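Long-range contact in GTP-binding protein (Pyrococcus horikoshii, PDB 1WXQ), which probably binds GTP and may hydrolyse nucleoside triphosphates, as an Obg-type P-loop GTPase carrying a TGS domain: residues K215-I219 with R311-L317. Residues are numbered along the deposited sequence; the frame is centred on the assembly and turned at random.
Sequences KPMVI and RVVFDLL
Pro216 and Val218 face helix 305-316, whose segment 311-316 passes strand 217-219 at 9.0 Å between axes, with N-to-C directions 126° apart. The CA atoms come nearest at two places, Val218 with Val312 and Pro216 with Leu316, and the pairing runs in opposite senses along the two chains. The helix widens here into a pi-type turn, where Leu316 N donates to Arg311 O at 2.9 Å. Across the interface the contact is apolar. Leu316 supplies its middle: CD1 lies 3.5 Å from Pro216 CB and also lies against the Pro216 carbonyl group, CD2 comes to the same CB from nearly the same direction, at 4.0 Å, and CG sits 3.8 Å from Val218 CG2. Strand 217-222 pairs in parallel with strands 104-110 and 245-249 in the sheet of the P-loop GTPase domain, so helix 305-316 packs on one face of that sheet, with Val312 and Leu316 also touching Ala104. Met217, a selenomethionine here, has its side chain on the opposite face, against Leu134 and Ile138 of helix 127-147. In Val218, CG1 stands anti to the backbone N (chi1 170°), which leaves CG2, beside that N, as the branch that meets Val312 CG2 at 3.6 Å. Leu317, the next residue, adds a looser touch, its CD2 4.1 Å from Pro216 CG, the two side chains crossing at about a right angle. With an alanine at Leu316, a gap would probably open between the proline ring and Val218 CG2, since both rest on the isobutyl group. Arg311 starts toward the strand but turns off to Asp315, NE bonding OD2 at 3.2 Å on the anti side of the carboxylate, 29° out of its plane.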
ATOM      1  N   LYS A 215       4.326   5.888  -6.024  1.00 33.91           N
ATOM      2  CA  LYS A 215       2.902   6.101  -5.856  1.00 31.59           C
ATOM      3  C   LYS A 215       2.133   4.993  -6.559  1.00 29.64           C
ATOM      4  O   LYS A 215       1.257   5.240  -7.366  1.00 29.80           O
ATOM      5  CB  LYS A 215       2.521   7.476  -6.394  1.00 31.02           C
ATOM      6  CG  LYS A 215       3.061   8.612  -5.521  1.00 32.72           C
ATOM      7  CD  LYS A 215       2.457   8.556  -4.116  1.00 35.79           C
ATOM      8  CE  LYS A 215       3.039   9.596  -3.163  1.00 29.46           C
ATOM      9  NZ  LYS A 215       4.329   9.180  -2.546  1.00 30.85           N
ATOM     10  N   PRO A 216       2.470   3.739  -6.251  1.00 29.29           N
ATOM     11  CA  PRO A 216       1.788   2.607  -6.872  1.00 28.86           C
ATOM     12  C   PRO A 216       0.371   2.586  -6.349  1.00 31.67           C
ATOM     13  O   PRO A 216       0.106   2.992  -5.213  1.00 31.87           O
ATOM     14  CB  PRO A 216       2.595   1.415  -6.376  1.00 28.89           C
ATOM     15  CG  PRO A 216       2.948   1.838  -4.993  1.00 26.48           C
ATOM     16  CD  PRO A 216       3.368   3.280  -5.178  1.00 26.42           C
HETATM   17  N   MSE A 217      -0.559   2.116  -7.160  1.00 33.27           N
HETATM   18  CA  MSE A 217      -1.925   2.093  -6.684  1.00 33.47           C
HETATM   19  C   MSE A 217      -2.747   0.890  -7.048  1.00 32.85           C
HETATM   20  O   MSE A 217      -2.390   0.103  -7.920  1.00 32.21           O
HETATM   21  CB  MSE A 217      -2.658   3.364  -7.116  1.00 35.05           C
HETATM   22  CG  MSE A 217      -2.372   3.884  -8.519  1.00 35.64           C
HETATM   23 SE   MSE A 217      -3.307   5.590  -8.764  1.00 56.40          SE
HETATM   24  CE  MSE A 217      -1.849   6.617  -9.509  1.00 48.86           C
ATOM     25  N   VAL A 218      -3.831   0.724  -6.305  1.00 31.09           N
ATOM     26  CA  VAL A 218      -4.759  -0.349  -6.561  1.00 28.20           C
ATOM     27  C   VAL A 218      -6.066   0.363  -6.860  1.00 26.38           C
ATOM     28  O   VAL A 218      -6.417   1.350  -6.210  1.00 24.13           O
ATOM     29  CB  VAL A 218      -4.928  -1.287  -5.361  1.00 28.11           C
ATOM     30  CG1 VAL A 218      -6.105  -2.240  -5.606  1.00 28.50           C
ATOM     31  CG2 VAL A 218      -3.657  -2.090  -5.158  1.00 28.97           C
ATOM     32  N   ILE A 219      -6.772  -0.143  -7.858  1.00 25.53           N
ATOM     33  CA  ILE A 219      -8.018   0.455  -8.260  1.00 25.90           C
ATOM     34  C   ILE A 219      -9.239  -0.271  -7.691  1.00 23.48           C
ATOM     35  O   ILE A 219      -9.413  -1.472  -7.873  1.00 24.38           O
ATOM     36  CB  ILE A 219      -8.079   0.499  -9.795  1.00 26.10           C
ATOM     37  CG1 ILE A 219      -6.790   1.138 -10.309  1.00 28.04           C
ATOM     38  CG2 ILE A 219      -9.313   1.282 -10.256  1.00 29.04           C
ATOM     39  CD1 ILE A 219      -6.662   1.159 -11.804  1.00 33.28           C
ATOM     40  N   ARG A 311      -4.328  -6.401  -0.961  1.00 27.92           N
ATOM     41  CA  ARG A 311      -3.521  -6.376  -2.182  1.00 28.11           C
ATOM     42  C   ARG A 311      -2.530  -5.236  -2.148  1.00 26.18           C
ATOM     43  O   ARG A 311      -1.434  -5.348  -2.702  1.00 25.53           O
ATOM     44  CB  ARG A 311      -4.400  -6.284  -3.448  1.00 29.69           C
ATOM     45  CG  ARG A 311      -5.215  -7.549  -3.744  1.00 36.01           C
ATOM     46  CD  ARG A 311      -4.318  -8.797  -3.961  1.00 37.24           C
ATOM     47  NE  ARG A 311      -3.580  -8.742  -5.220  1.00 39.02           N
ATOM     48  CZ  ARG A 311      -4.123  -8.964  -6.418  1.00 34.77           C
ATOM     49  NH1 ARG A 311      -5.408  -9.269  -6.529  1.00 32.84           N
ATOM     50  NH2 ARG A 311      -3.380  -8.863  -7.509  1.00 33.69           N
ATOM     51  N   VAL A 312      -2.901  -4.139  -1.491  1.00 23.17           N
ATOM     52  CA  VAL A 312      -1.978  -3.007  -1.388  1.00 24.06           C
ATOM     53  C   VAL A 312      -0.775  -3.362  -0.492  1.00 22.80           C
ATOM     54  O   VAL A 312       0.379  -3.179  -0.871  1.00 21.80           O
ATOM     55  CB  VAL A 312      -2.650  -1.756  -0.784  1.00 22.93           C
ATOM     56  CG1 VAL A 312      -1.601  -0.681  -0.581  1.00 17.94           C
ATOM     57  CG2 VAL A 312      -3.766  -1.249  -1.682  1.00 13.67           C
ATOM     58  N   VAL A 313      -1.077  -3.883   0.690  1.00 24.82           N
ATOM     59  CA  VAL A 313      -0.082  -4.256   1.693  1.00 26.96           C
ATOM     60  C   VAL A 313       0.838  -5.419   1.324  1.00 27.13           C
ATOM     61  O   VAL A 313       2.069  -5.283   1.351  1.00 25.51           O
ATOM     62  CB  VAL A 313      -0.787  -4.603   3.042  1.00 27.58           C
ATOM     63  CG1 VAL A 313       0.236  -4.970   4.104  1.00 27.73           C
ATOM     64  CG2 VAL A 313      -1.620  -3.413   3.508  1.00 30.18           C
ATOM     65  N   PHE A 314       0.224  -6.553   0.991  1.00 29.57           N
ATOM     66  CA  PHE A 314       0.930  -7.787   0.653  1.00 31.88           C
ATOM     67  C   PHE A 314       1.457  -7.909  -0.780  1.00 34.55           C
ATOM     68  O   PHE A 314       2.459  -8.572  -1.025  1.00 37.46           O
ATOM     69  CB  PHE A 314       0.012  -8.980   0.918  1.00 30.12           C
ATOM     70  CG  PHE A 314      -0.511  -9.048   2.321  1.00 32.67           C
ATOM     71  CD1 PHE A 314       0.357  -8.928   3.417  1.00 33.00           C
ATOM     72  CD2 PHE A 314      -1.872  -9.247   2.554  1.00 29.91           C
ATOM     73  CE1 PHE A 314      -0.126  -9.004   4.734  1.00 26.18           C
ATOM     74  CE2 PHE A 314      -2.373  -9.327   3.862  1.00 30.92           C
ATOM     75  CZ  PHE A 314      -1.494  -9.205   4.958  1.00 33.61           C
ATOM     76  N   ASP A 315       0.776  -7.286  -1.730  1.00 37.34           N
ATOM     77  CA  ASP A 315       1.183  -7.384  -3.122  1.00 37.06           C
ATOM     78  C   ASP A 315       1.912  -6.161  -3.641  1.00 34.44           C
ATOM     79  O   ASP A 315       3.098  -6.238  -3.962  1.00 33.24           O
ATOM     80  CB  ASP A 315      -0.038  -7.645  -3.991  1.00 37.75           C
ATOM     81  CG  ASP A 315       0.328  -8.128  -5.356  1.00 43.70           C
ATOM     82  OD1 ASP A 315       1.360  -7.663  -5.883  1.00 48.77           O
ATOM     83  OD2 ASP A 315      -0.421  -8.964  -5.907  1.00 53.30           O
ATOM     84  N   LEU A 316       1.207  -5.039  -3.749  1.00 33.40           N
ATOM     85  CA  LEU A 316       1.832  -3.816  -4.242  1.00 31.89           C
ATOM     86  C   LEU A 316       3.133  -3.570  -3.502  1.00 31.31           C
ATOM     87  O   LEU A 316       4.206  -3.630  -4.068  1.00 32.95           O
ATOM     88  CB  LEU A 316       0.941  -2.600  -4.001  1.00 31.63           C
ATOM     89  CG  LEU A 316       0.102  -1.898  -5.058  1.00 31.84           C
ATOM     90  CD1 LEU A 316       0.097  -0.408  -4.698  1.00 32.49           C
ATOM     91  CD2 LEU A 316       0.667  -2.092  -6.459  1.00 38.65           C
ATOM     92  N   LEU A 317       3.015  -3.294  -2.213  1.00 32.04           N
ATOM     93  CA  LEU A 317       4.181  -3.006  -1.398  1.00 31.21           C
ATOM     94  C   LEU A 317       4.964  -4.252  -1.018  1.00 30.74           C
ATOM     95  O   LEU A 317       6.083  -4.153  -0.529  1.00 33.06           O
ATOM     96  CB  LEU A 317       3.741  -2.224  -0.149  1.00 31.64           C
ATOM     97  CG  LEU A 317       2.888  -1.000  -0.530  1.00 31.46           C
ATOM     98  CD1 LEU A 317       2.432  -0.264   0.698  1.00 29.88           C
ATOM     99  CD2 LEU A 317       3.689  -0.085  -1.434  1.00 27.65           C
TER